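Local coordinates for cyanuric acid amidohydrolase (Azorhizobium caulinodans, PDB 4NQ3), which hydrolytically opens the s-triazine ring of cyanuric acid, yielding carboxybiuret, which loses carbon dioxide to give biuret in the breakdown of atrazine and melamine, at residues V6-T11 against S87-V92; L35-K40 against L76-G81; V155-L160 against C225-E230; A276-I281 against H327-V332. All coordinates share one frame; numbering follows the deposited sequence.

Contact 1 of 4, residues V6-T11 against S87-V92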
loop_
_atom_site.group_PDB
_atom_site.type_symbol
_atom_site.label_atom_id
_atom_site.label_comp_id
_atom_site.label_asym_id
_atom_site.label_seq_id
_atom_site.Cartn_x
_atom_site.Cartn_y
_atom_site.Cartn_z
ATOM N N VAL A 6 -1.126 35.391 8.782
ATOM C CA VAL A 6 -1.040 33.976 8.423
ATOM C C VAL A 6 0.396 33.561 8.131
ATOM O O VAL A 6 1.050 34.153 7.262
ATOM C CB VAL A 6 -1.911 33.665 7.212
ATOM C CG1 VAL A 6 -1.762 32.215 6.809
ATOM C CG2 VAL A 6 -3.337 33.993 7.534
ATOM N N HIS A 7 0.876 32.539 8.833
ATOM C CA HIS A 7 2.282 32.125 8.739
ATOM C C HIS A 7 2.448 30.717 8.189
ATOM O O HIS A 7 1.958 29.775 8.797
ATOM C CB HIS A 7 2.948 32.171 10.114
ATOM C CG HIS A 7 2.877 33.504 10.788
ATOM N ND1 HIS A 7 3.750 34.532 10.499
ATOM C CD2 HIS A 7 2.033 33.978 11.738
ATOM C CE1 HIS A 7 3.448 35.580 11.245
ATOM N NE2 HIS A 7 2.411 35.270 12.006
ATOM N N ARG A 8 3.151 30.552 7.073
ATOM C CA ARG A 8 3.385 29.198 6.558
ATOM C C ARG A 8 4.775 28.675 6.979
ATOM O O ARG A 8 5.804 29.219 6.607
ATOM C CB ARG A 8 3.234 29.160 5.047
ATOM C CG ARG A 8 2.863 27.799 4.514
ATOM C CD ARG A 8 2.413 27.858 3.027
ATOM N NE ARG A 8 3.528 28.288 2.191
ATOM C CZ ARG A 8 3.439 28.930 1.029
ATOM N NH1 ARG A 8 2.272 29.247 0.480
ATOM N NH2 ARG A 8 4.561 29.249 0.409
ATOM N N ILE A 9 4.794 27.633 7.791
ATOM C CA ILE A 9 6.029 27.136 8.356
ATOM C C ILE A 9 6.368 25.716 7.865
ATOM O O ILE A 9 5.546 24.808 7.959
ATOM C CB ILE A 9 5.949 27.163 9.893
ATOM C CG1 ILE A 9 5.715 28.603 10.355
ATOM C CG2 ILE A 9 7.217 26.582 10.533
ATOM C CD1 ILE A 9 5.565 28.771 11.835
ATOM N N ALA A 10 7.567 25.525 7.322
ATOM C CA ALA A 10 8.002 24.186 6.928
ATOM C C ALA A 10 8.229 23.255 8.151
ATOM O O ALA A 10 8.478 23.715 9.256
ATOM C CB ALA A 10 9.244 24.277 6.113
ATOM N N THR A 11 8.098 21.949 7.948
ATOM C CA THR A 11 8.341 20.939 8.986
ATOM C C THR A 11 9.071 19.743 8.365
ATOM O O THR A 11 8.742 19.308 7.252
ATOM C CB THR A 11 7.036 20.431 9.615
ATOM O OG1 THR A 11 6.302 19.727 8.605
ATOM C CG2 THR A 11 6.164 21.585 10.136
ATOM N N SER A 87 4.075 19.267 -0.169
ATOM C CA SER A 87 5.101 19.517 0.847
ATOM C C SER A 87 4.542 19.752 2.264
ATOM O O SER A 87 3.788 20.695 2.503
ATOM C CB SER A 87 5.931 20.719 0.403
ATOM O OG SER A 87 6.890 21.081 1.364
ATOM N N PRO A 88 4.939 18.903 3.221
ATOM C CA PRO A 88 4.454 19.023 4.601
ATOM C C PRO A 88 4.758 20.366 5.251
ATOM O O PRO A 88 5.909 20.825 5.233
ATOM C CB PRO A 88 5.193 17.895 5.324
ATOM C CG PRO A 88 5.511 16.919 4.249
ATOM C CD PRO A 88 5.795 17.726 3.038
ATOM N N HIS A 89 3.731 20.968 5.846
ATOM C CA HIS A 89 3.856 22.284 6.485
ATOM C C HIS A 89 2.754 22.602 7.491
ATOM O O HIS A 89 1.735 21.911 7.550
ATOM C CB HIS A 89 3.860 23.365 5.420
ATOM C CG HIS A 89 2.581 23.437 4.660
ATOM N ND1 HIS A 89 2.262 22.533 3.672
ATOM C CD2 HIS A 89 1.531 24.284 4.753
ATOM C CE1 HIS A 89 1.072 22.827 3.173
ATOM N NE2 HIS A 89 0.609 23.889 3.811
ATOM N N PHE A 90 2.989 23.639 8.291
ATOM C CA PHE A 90 1.973 24.218 9.174
ATOM C C PHE A 90 1.493 25.573 8.633
ATOM O O PHE A 90 2.262 26.330 8.061
ATOM C CB PHE A 90 2.516 24.415 10.593
ATOM C CG PHE A 90 2.835 23.142 11.296
ATOM C CD1 PHE A 90 2.028 22.029 11.142
ATOM C CD2 PHE A 90 3.959 23.050 12.108
ATOM C CE1 PHE A 90 2.339 20.832 11.791
ATOM C CE2 PHE A 90 4.280 21.861 12.768
ATOM C CZ PHE A 90 3.474 20.751 12.612
ATOM N N LEU A 91 0.220 25.867 8.828
ATOM C CA LEU A 91 -0.356 27.165 8.548
ATOM C C LEU A 91 -0.828 27.789 9.858
ATOM O O LEU A 91 -1.852 27.360 10.407
ATOM C CB LEU A 91 -1.530 27.000 7.618
ATOM C CG LEU A 91 -1.752 28.159 6.696
ATOM C CD1 LEU A 91 -0.415 28.529 6.100
ATOM C CD2 LEU A 91 -2.734 27.698 5.647
ATOM N N VAL A 92 -0.111 28.778 10.386
ATOM C CA VAL A 92 -0.527 29.380 11.654
ATOM C C VAL A 92 -1.335 30.641 11.419
ATOM O O VAL A 92 -0.899 31.533 10.699
ATOM C CB VAL A 92 0.652 29.742 12.550
ATOM C CG1 VAL A 92 0.124 30.387 13.824
ATOM C CG2 VAL A 92 1.437 28.499 12.903
#
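Val6-Ala10 and His89-Val92 run antiparallel at 165°, with His7-Val92 and Ile9-Phe90 as hydrogen-bonded pairs and Arg8-Leu91 and Ala10-His89 as non-hydrogen-bonded ones. Each hydrogen-bonded pair is tied in both directions, as by His7 N to Val92 O at 2.8 Å and Ile9 N to Phe90 O at 2.9 Å. Side chains alternate between two faces. Next to the face carrying Ile9 and Phe90, Thr11 keeps OG1 between its backbone N and carbonyl carbon (chi1 66°), and its methyl is thereby laid over the Phe90 ring. Thr11 CG2 stands 3.5 Å from the centroid of the Phe90 ring, a CH-pi contact. On the other face the aliphatic part of Arg8 does the packing: Arg8 CG meets Leu91 CD1 at 3.7 Å and His89 CD2 at 3.8 Å. The guanidinium carries on past them to Glu329 and the carbonyl of Glu278. His89 ND1 donates to Ser87 O at 2.7 Å, nearly in the ring plane, which fixes the ring's rotation. Strand 89-97 lies between strand 2-10, outermost within this chain, and strand 34-41 in a mixed four-stranded sheet, while Val6, Arg8 and Leu91 pack against Ile281 of strand 281-286.

Contact 2 of 4, residues L35-K40 against L76-G81. With BR8 (barbituric acid), chain C.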
loop_
_atom_site.group_PDB
_atom_site.type_symbol
_atom_site.label_atom_id
_atom_site.label_comp_id
_atom_site.label_asym_id
_atom_site.label_seq_id
_atom_site.Cartn_x
_atom_site.Cartn_y
_atom_site.Cartn_z
ATOM N N LEU A 35 -4.819 31.816 16.845
ATOM C CA LEU A 35 -6.182 31.312 16.812
ATOM C C LEU A 35 -6.248 29.843 16.411
ATOM O O LEU A 35 -6.957 29.062 17.057
ATOM C CB LEU A 35 -7.046 32.140 15.870
ATOM C CG LEU A 35 -7.252 33.536 16.417
ATOM C CD1 LEU A 35 -8.197 34.304 15.534
ATOM C CD2 LEU A 35 -7.826 33.400 17.799
ATOM N N ALA A 36 -5.550 29.467 15.338
ATOM C CA ALA A 36 -5.634 28.093 14.851
ATOM C C ALA A 36 -4.376 27.716 14.128
ATOM O O ALA A 36 -3.692 28.577 13.607
ATOM C CB ALA A 36 -6.840 27.917 13.929
ATOM N N ILE A 37 -4.067 26.425 14.089
ATOM C CA ILE A 37 -2.988 25.947 13.242
ATOM C C ILE A 37 -3.472 24.845 12.305
ATOM O O ILE A 37 -4.030 23.860 12.763
ATOM C CB ILE A 37 -1.824 25.415 14.053
ATOM C CG1 ILE A 37 -1.341 26.446 15.061
ATOM C CG2 ILE A 37 -0.668 25.116 13.145
ATOM C CD1 ILE A 37 -0.186 25.919 15.885
ATOM N N PHE A 38 -3.295 25.024 10.994
ATOM C CA PHE A 38 -3.570 23.947 10.038
ATOM C C PHE A 38 -2.282 23.222 9.749
ATOM O O PHE A 38 -1.212 23.816 9.808
ATOM C CB PHE A 38 -4.130 24.460 8.711
ATOM C CG PHE A 38 -5.490 25.104 8.803
ATOM C CD1 PHE A 38 -6.133 25.261 10.014
ATOM C CD2 PHE A 38 -6.124 25.553 7.651
ATOM C CE1 PHE A 38 -7.377 25.863 10.073
ATOM C CE2 PHE A 38 -7.356 26.148 7.710
ATOM C CZ PHE A 38 -7.983 26.304 8.923
ATOM N N GLY A 39 -2.362 21.951 9.381
ATOM C CA GLY A 39 -1.151 21.247 9.030
ATOM C C GLY A 39 -1.405 20.224 7.955
ATOM O O GLY A 39 -2.490 19.662 7.896
ATOM N N LYS A 40 -0.407 19.988 7.107
ATOM C CA LYS A 40 -0.363 18.802 6.265
ATOM C C LYS A 40 0.727 17.933 6.851
ATOM O O LYS A 40 1.865 18.371 6.953
ATOM C CB LYS A 40 -0.064 19.154 4.816
ATOM C CG LYS A 40 -1.190 19.873 4.132
ATOM C CD LYS A 40 -2.460 19.049 4.233
ATOM C CE LYS A 40 -2.312 17.681 3.547
ATOM N NZ LYS A 40 -3.511 16.830 3.810
ATOM N N LEU A 76 -6.494 23.043 16.440
ATOM C CA LEU A 76 -5.459 22.282 15.759
ATOM C C LEU A 76 -6.111 21.361 14.719
ATOM O O LEU A 76 -6.732 20.353 15.062
ATOM C CB LEU A 76 -4.634 21.493 16.772
ATOM C CG LEU A 76 -3.813 22.319 17.777
ATOM C CD1 LEU A 76 -2.972 21.441 18.707
ATOM C CD2 LEU A 76 -2.891 23.332 17.072
ATOM N N VAL A 77 -5.997 21.748 13.452
ATOM C CA VAL A 77 -6.443 20.934 12.327
ATOM C C VAL A 77 -5.255 20.283 11.622
ATOM O O VAL A 77 -4.568 20.928 10.828
ATOM C CB VAL A 77 -7.235 21.756 11.274
ATOM C CG1 VAL A 77 -7.770 20.847 10.210
ATOM C CG2 VAL A 77 -8.321 22.571 11.918
HETATM N N MSE A 78 -4.995 19.018 11.911
HETATM C CA MSE A 78 -3.908 18.340 11.222
HETATM C C MSE A 78 -4.484 17.424 10.168
HETATM O O MSE A 78 -5.104 16.417 10.489
HETATM C CB MSE A 78 -3.040 17.545 12.188
HETATM C CG MSE A 78 -2.321 18.396 13.246
HETATM SE SE MSE A 78 -0.988 19.603 12.480
HETATM C CE MSE A 78 -1.905 21.288 12.872
ATOM N N SER A 79 -4.305 17.790 8.907
ATOM C CA SER A 79 -4.769 16.962 7.804
ATOM C C SER A 79 -3.624 16.174 7.231
ATOM O O SER A 79 -2.654 16.765 6.750
ATOM C CB SER A 79 -5.397 17.800 6.707
ATOM O OG SER A 79 -5.933 16.948 5.721
ATOM N N GLY A 80 -3.718 14.847 7.332
ATOM C CA GLY A 80 -2.680 13.948 6.857
ATOM C C GLY A 80 -2.771 13.735 5.361
ATOM O O GLY A 80 -3.748 14.130 4.711
ATOM N N GLY A 81 -1.743 13.113 4.804
ATOM C CA GLY A 81 -1.746 12.774 3.391
ATOM C C GLY A 81 -1.038 13.817 2.546
ATOM O O GLY A 81 -1.653 14.820 2.161
HETATM N N1 BR8 C . -8.214 13.344 6.933
HETATM C C2 BR8 C . -6.902 13.568 6.699
HETATM O O2 BR8 C . -6.108 13.292 7.578
HETATM N N3 BR8 C . -6.487 14.079 5.503
HETATM C C4 BR8 C . -7.403 14.390 4.464
HETATM O O4 BR8 C . -6.991 14.841 3.400
HETATM C C5 BR8 C . -8.916 14.223 4.616
HETATM C C6 BR8 C . -9.199 13.637 5.993
HETATM O O8 BR8 C . -10.343 13.398 6.306
#
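Lys40 curls, bent at chi2 (-56°) and chi3 (-61°), so that its ammonium group meets Ser79, Gly80 and Gly81 at the end of the neighbouring strand. The two strands belong to a beta-alpha-beta crossover, 34-41 and 75-80 joined through helix 51-67, and run parallel, 10° apart. Lys40 NZ donates to Gly80 O at 2.9 Å and to Ser79 OG at 3.1 Å, with weaker bonds to the carbonyls of Ser79 and Gly81. The Lys40-Ser79 pairing is consistent with one of the three potential Ser-Lys dyads of this threefold-symmetric active site. Farther back, the strands are laced by Val77 N to Ile37 O, Gly39 N to Val77 O and Ser79 N to Gly39 O. Ile37 lies alongside Leu76 on one face, as Phe38 does beside Val77 on the other. Selenomethionine Met78 folds its chain across Gly39, SE 3.8 Å from Gly39 CA, and CE reaches toward Ile37 O; behind it stands helix 51-67. Gly80 binds barbituric acid through both backbone polar groups: Gly80 N donates to ligand O2 at 2.9 Å. The return bond runs from ligand N3 to Gly80 O, again 2.9 Å, while Lys40 NZ approaches that oxygen from above the carbonyl plane.

Contact 3 of 4, residues V155-L160 against C225-E230. With BR8 (barbituric acid), chain C.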
loop_
_atom_site.group_PDB
_atom_site.type_symbol
_atom_site.label_atom_id
_atom_site.label_comp_id
_atom_site.label_asym_id
_atom_site.label_seq_id
_atom_site.Cartn_x
_atom_site.Cartn_y
_atom_site.Cartn_z
ATOM N N VAL A 155 -13.209 22.332 9.072
ATOM C CA VAL A 155 -13.679 21.569 10.214
ATOM C C VAL A 155 -12.831 20.311 10.375
ATOM O O VAL A 155 -12.571 19.601 9.405
ATOM C CB VAL A 155 -15.164 21.186 10.083
ATOM C CG1 VAL A 155 -15.555 20.116 11.099
ATOM C CG2 VAL A 155 -16.003 22.397 10.268
ATOM N N LYS A 156 -12.388 20.056 11.601
ATOM C CA LYS A 156 -11.718 18.815 11.926
ATOM C C LYS A 156 -12.732 17.939 12.632
ATOM O O LYS A 156 -13.300 18.354 13.638
ATOM C CB LYS A 156 -10.514 19.063 12.817
ATOM C CG LYS A 156 -9.676 17.828 13.045
ATOM C CD LYS A 156 -8.891 17.528 11.830
ATOM C CE LYS A 156 -8.579 16.058 11.703
ATOM N NZ LYS A 156 -7.948 15.746 10.380
ATOM N N CYS A 157 -13.005 16.752 12.096
ATOM C CA CYS A 157 -14.048 15.912 12.690
ATOM C C CYS A 157 -13.532 14.518 13.003
ATOM O O CYS A 157 -12.526 14.089 12.453
ATOM C CB CYS A 157 -15.245 15.800 11.753
ATOM S SG CYS A 157 -14.740 15.214 10.103
ATOM N N PRO A 158 -14.261 13.779 13.844
ATOM C CA PRO A 158 -13.802 12.472 14.312
ATOM C C PRO A 158 -14.069 11.381 13.300
ATOM O O PRO A 158 -14.467 11.710 12.181
ATOM C CB PRO A 158 -14.618 12.259 15.594
ATOM C CG PRO A 158 -15.845 13.020 15.378
ATOM C CD PRO A 158 -15.452 14.233 14.583
ATOM N N LEU A 159 -13.794 10.126 13.667
ATOM C CA LEU A 159 -14.106 8.974 12.822
ATOM C C LEU A 159 -14.349 7.773 13.714
ATOM O O LEU A 159 -14.212 7.870 14.930
ATOM C CB LEU A 159 -12.974 8.694 11.831
ATOM C CG LEU A 159 -11.570 8.440 12.415
ATOM C CD1 LEU A 159 -11.463 7.055 13.045
ATOM C CD2 LEU A 159 -10.512 8.624 11.368
ATOM N N LEU A 160 -14.670 6.636 13.114
ATOM C CA LEU A 160 -14.884 5.411 13.880
ATOM C C LEU A 160 -13.804 4.349 13.620
ATOM O O LEU A 160 -13.365 4.128 12.484
ATOM C CB LEU A 160 -16.256 4.816 13.560
ATOM C CG LEU A 160 -17.457 5.708 13.864
ATOM C CD1 LEU A 160 -18.739 4.980 13.538
ATOM C CD2 LEU A 160 -17.443 6.112 15.327
ATOM N N CYS A 225 -13.830 19.765 5.128
ATOM C CA CYS A 225 -13.802 18.885 6.289
ATOM C C CYS A 225 -12.714 17.835 6.232
ATOM O O CYS A 225 -12.472 17.228 5.190
ATOM C CB CYS A 225 -15.151 18.229 6.433
ATOM S SG CYS A 225 -16.390 19.515 6.497
ATOM N N SER A 226 -12.062 17.634 7.367
ATOM C CA SER A 226 -10.937 16.723 7.490
ATOM C C SER A 226 -11.147 15.863 8.737
ATOM O O SER A 226 -11.334 16.385 9.851
ATOM C CB SER A 226 -9.629 17.511 7.567
ATOM O OG SER A 226 -8.521 16.663 7.758
ATOM N N SER A 227 -11.161 14.549 8.541
ATOM C CA SER A 227 -11.481 13.614 9.609
ATOM C C SER A 227 -10.174 13.082 10.221
ATOM O O SER A 227 -9.145 13.071 9.568
ATOM C CB SER A 227 -12.364 12.489 9.060
ATOM O OG SER A 227 -12.843 11.623 10.075
ATOM N N GLY A 228 -10.197 12.667 11.480
ATOM C CA GLY A 228 -8.991 12.169 12.098
ATOM C C GLY A 228 -9.263 11.287 13.295
ATOM O O GLY A 228 -10.269 11.424 13.973
ATOM N N ILE A 229 -8.352 10.366 13.559
ATOM C CA ILE A 229 -8.533 9.426 14.654
ATOM C C ILE A 229 -8.244 10.065 16.001
ATOM O O ILE A 229 -8.596 9.506 17.042
ATOM C CB ILE A 229 -7.630 8.182 14.472
ATOM C CG1 ILE A 229 -7.995 7.087 15.464
ATOM C CG2 ILE A 229 -6.177 8.545 14.617
ATOM C CD1 ILE A 229 -7.305 5.779 15.128
ATOM N N GLU A 230 -7.627 11.244 15.983
ATOM C CA GLU A 230 -7.056 11.824 17.203
ATOM C C GLU A 230 -7.949 12.781 17.990
ATOM O O GLU A 230 -7.474 13.420 18.918
ATOM C CB GLU A 230 -5.765 12.576 16.869
ATOM C CG GLU A 230 -5.923 13.796 15.944
ATOM C CD GLU A 230 -5.981 13.372 14.468
ATOM O OE1 GLU A 230 -5.735 12.170 14.217
ATOM O OE2 GLU A 230 -6.205 14.223 13.564
HETATM N N1 BR8 C . -8.214 13.344 6.933
HETATM C C2 BR8 C . -6.902 13.568 6.699
HETATM O O2 BR8 C . -6.108 13.292 7.578
HETATM N N3 BR8 C . -6.487 14.079 5.503
HETATM C C4 BR8 C . -7.403 14.390 4.464
HETATM O O4 BR8 C . -6.991 14.841 3.400
HETATM C C5 BR8 C . -8.916 14.223 4.616
HETATM C C6 BR8 C . -9.199 13.637 5.993
HETATM O O8 BR8 C . -10.343 13.398 6.306
HETATM O O HOH W 1 -11.747 10.669 15.907
#
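Lys156 leaves its backbone with CG anti to N (chi1 -173°), bends once at chi2 (75°) and then extends, a path that carries NZ over to the adjoining strand. Ser226 answers with OG likewise swung away from its own backbone N (chi1 177°), and Lys156 NZ donates to Ser226 OG at 2.8 Å. This is one of three potential Ser-Lys dyads, the one whose Ser226 is assigned as nucleophile and Lys156 as an active-site residue. On the way, Lys156 CD passes 3.3 Å from Ser226 O, and NZ adds a weak bond to Ser227 O as well as one to Met78 O, so the amine is steered from several directions. Glu230 crosses the lysine at about a right angle, its OE2 in a long salt bridge with Lys156 NZ at 3.9 Å. The other carboxylate oxygen of Glu230 is bridged to Arg52, a substrate-binding residue, which makes the glutamate a second-shell link. Barbituric acid is gripped by the Ser227 backbone: Ser227 N donates to ligand O8 at 2.6 Å, and ligand N1 donates to Ser227 O at 2.8 Å. The Ser227 hydroxyl OG turns instead to Pro158 O, 2.7 Å away and approached from above the carbonyl plane. Beyond the strands, Leu159 CD2 lies 3.5 Å from Gly228 C. The strands themselves are parallel: Val155 and Cys157 turn toward helix 180-199, Lys156 packs on Glu235 of strand 235-242 and Arg52 of helix 51-67, and strand 223-227 is outermost in its sheet within this chain.

Contact 4 of 4, residues A276-I281 against H327-V332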
loop_
_atom_site.group_PDB
_atom_site.type_symbol
_atom_site.label_atom_id
_atom_site.label_comp_id
_atom_site.label_asym_id
_atom_site.label_seq_id
_atom_site.Cartn_x
_atom_site.Cartn_y
_atom_site.Cartn_z
ATOM N N ALA A 276 0.200 34.348 -8.991
ATOM C CA ALA A 276 0.778 33.132 -8.441
ATOM C C ALA A 276 2.253 33.326 -8.086
ATOM O O ALA A 276 3.028 33.920 -8.848
ATOM C CB ALA A 276 0.605 31.971 -9.420
ATOM N N GLY A 277 2.632 32.828 -6.917
ATOM C CA GLY A 277 4.004 32.919 -6.463
ATOM C C GLY A 277 4.179 32.096 -5.207
ATOM O O GLY A 277 3.198 31.582 -4.657
ATOM N N GLU A 278 5.426 31.971 -4.755
ATOM C CA GLU A 278 5.736 31.181 -3.576
ATOM C C GLU A 278 4.835 31.613 -2.429
ATOM O O GLU A 278 4.393 30.795 -1.636
ATOM C CB GLU A 278 7.220 31.326 -3.207
ATOM C CG GLU A 278 7.773 30.238 -2.273
ATOM C CD GLU A 278 7.721 30.615 -0.799
ATOM O OE1 GLU A 278 7.389 31.780 -0.481
ATOM O OE2 GLU A 278 8.004 29.741 0.048
ATOM N N ALA A 279 4.477 32.886 -2.405
ATOM C CA ALA A 279 3.708 33.431 -1.293
ATOM C C ALA A 279 2.223 33.077 -1.323
ATOM O O ALA A 279 1.549 33.191 -0.306
ATOM C CB ALA A 279 3.873 34.927 -1.241
ATOM N N THR A 280 1.693 32.678 -2.474
ATOM C CA THR A 280 0.267 32.335 -2.541
ATOM C C THR A 280 -0.071 31.188 -1.571
ATOM O O THR A 280 0.627 30.175 -1.511
ATOM C CB THR A 280 -0.154 31.908 -3.956
ATOM O OG1 THR A 280 0.362 32.833 -4.925
ATOM C CG2 THR A 280 -1.663 31.842 -4.054
ATOM N N ILE A 281 -1.122 31.363 -0.787
ATOM C CA ILE A 281 -1.590 30.312 0.098
ATOM C C ILE A 281 -2.814 29.643 -0.513
ATOM O O ILE A 281 -3.787 30.334 -0.845
ATOM C CB ILE A 281 -1.966 30.880 1.456
ATOM C CG1 ILE A 281 -0.735 31.422 2.162
ATOM C CG2 ILE A 281 -2.699 29.832 2.290
ATOM C CD1 ILE A 281 -1.083 32.079 3.444
ATOM N N HIS A 327 4.368 26.236 -6.781
ATOM C CA HIS A 327 5.065 25.624 -5.652
ATOM C C HIS A 327 4.244 24.517 -5.038
ATOM O O HIS A 327 3.096 24.309 -5.415
ATOM C CB HIS A 327 5.410 26.659 -4.598
ATOM C CG HIS A 327 4.227 27.205 -3.868
ATOM N ND1 HIS A 327 3.845 26.746 -2.625
ATOM C CD2 HIS A 327 3.362 28.198 -4.188
ATOM C CE1 HIS A 327 2.788 27.428 -2.214
ATOM N NE2 HIS A 327 2.475 28.315 -3.144
ATOM N N THR A 328 4.841 23.784 -4.109
ATOM C CA THR A 328 4.201 22.579 -3.610
ATOM C C THR A 328 3.797 22.668 -2.155
ATOM O O THR A 328 3.326 21.690 -1.586
ATOM C CB THR A 328 5.102 21.387 -3.783
ATOM O OG1 THR A 328 6.318 21.643 -3.079
ATOM C CG2 THR A 328 5.386 21.163 -5.266
ATOM N N GLU A 329 3.977 23.831 -1.544
ATOM C CA GLU A 329 3.591 23.991 -0.146
ATOM C C GLU A 329 2.120 24.416 -0.088
ATOM O O GLU A 329 1.806 25.515 0.336
ATOM C CB GLU A 329 4.483 25.020 0.564
ATOM C CG GLU A 329 4.970 24.640 1.963
ATOM C CD GLU A 329 6.090 25.563 2.446
ATOM O OE1 GLU A 329 5.868 26.793 2.458
ATOM O OE2 GLU A 329 7.202 25.078 2.783
ATOM N N ILE A 330 1.230 23.554 -0.569
ATOM C CA ILE A 330 -0.210 23.835 -0.576
ATOM C C ILE A 330 -1.017 22.848 0.281
ATOM O O ILE A 330 -0.643 21.684 0.432
ATOM C CB ILE A 330 -0.758 23.833 -2.018
ATOM C CG1 ILE A 330 -0.517 22.493 -2.670
ATOM C CG2 ILE A 330 -0.009 24.816 -2.887
ATOM C CD1 ILE A 330 -0.627 22.607 -4.151
ATOM N N TYR A 331 -2.142 23.312 0.812
ATOM C CA TYR A 331 -2.983 22.498 1.687
ATOM C C TYR A 331 -4.085 21.853 0.852
ATOM O O TYR A 331 -5.020 22.511 0.432
ATOM C CB TYR A 331 -3.558 23.356 2.838
ATOM C CG TYR A 331 -4.539 22.624 3.746
ATOM C CD1 TYR A 331 -5.840 22.385 3.335
ATOM C CD2 TYR A 331 -4.173 22.184 5.015
ATOM C CE1 TYR A 331 -6.744 21.722 4.133
ATOM C CE2 TYR A 331 -5.086 21.515 5.833
ATOM C CZ TYR A 331 -6.375 21.286 5.374
ATOM O OH TYR A 331 -7.327 20.623 6.130
ATOM N N VAL A 332 -3.932 20.571 0.557
ATOM C CA VAL A 332 -4.935 19.810 -0.185
ATOM C C VAL A 332 -5.450 18.652 0.643
ATOM O O VAL A 332 -4.684 17.852 1.143
ATOM C CB VAL A 332 -4.370 19.243 -1.479
ATOM C CG1 VAL A 332 -5.442 18.466 -2.222
ATOM C CG2 VAL A 332 -3.811 20.360 -2.326
HETATM O O HOH W 2 7.141 29.876 2.852
#
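His327, the residue with most surface buried here, directs its imidazole at the turn from Gly277 to Thr280. With chi1 at 69°, CG sits between backbone N and carbonyl carbon, and the ring is held at both nitrogens. His327 NE2 donates to Thr280 O at 3.1 Å along a somewhat bent path (138° at the hydrogen), the acceptor lying a little off the ring plane. His327 ND1 accepts from Glu329 N at 3.1 Å. Together the two bonds fix the ring's rotation and are consistent with a neutral imidazole protonated on NE2. Glu278 contributes its carbonyl oxygen over one ring face, offset toward the rim, without a hydrogen bond to NE2. Its poorly ordered carboxylate extends toward Glu329, the like-charged OE2 of Glu278 and OE1 of Glu329 being 4.4 Å apart. A water donates to Glu278 OE2 at 2.9 Å and weakly to Glu329 OE1. Lys297 of the second subunit forms a salt bridge with Glu278, while Arg8 does so with Glu329, and these positive groups, with a magnesium ion about 3 Å from the Glu329 side chain, probably ease the repulsion. Thr280, third in buried area, shares its carbonyl with a weak bond from Arg8. Thr280 OG1 accepts from Gly277 N at 3.0 Å, and Thr280 N donates to Gly277 O at 2.9 Å. The latter closes a type I beta turn, which the histidine joins to an inverse gamma turn centred on Glu329; the two turns lead into strands 281-286 and 331-334, the parallel neighbours of a beta-alpha-beta unit around helix 309-325.

Overall arrangement
Contacts 2 and 3 are buried and line the ligand site; each joins parallel strands of a separate four-stranded sheet and brings a lysine and a serine, while backbone N-H and C=O groups bind the same barbituric acid. Contact 4 is also largely buried, though Glu278 lies at the surface, and belongs to a third sheet's loops, with turns and charges instead of a ladder. Contact 1 shares the sheet of contact 2, but its antiparallel ladder of four backbone hydrogen bonds is only partly buried and is supplemented by apolar and CH-pi packing. Arg8 ties contact 4 to contact 1, and both touch the second subunit, while contacts 3 and 4 lie on opposite sides of the chain's centre.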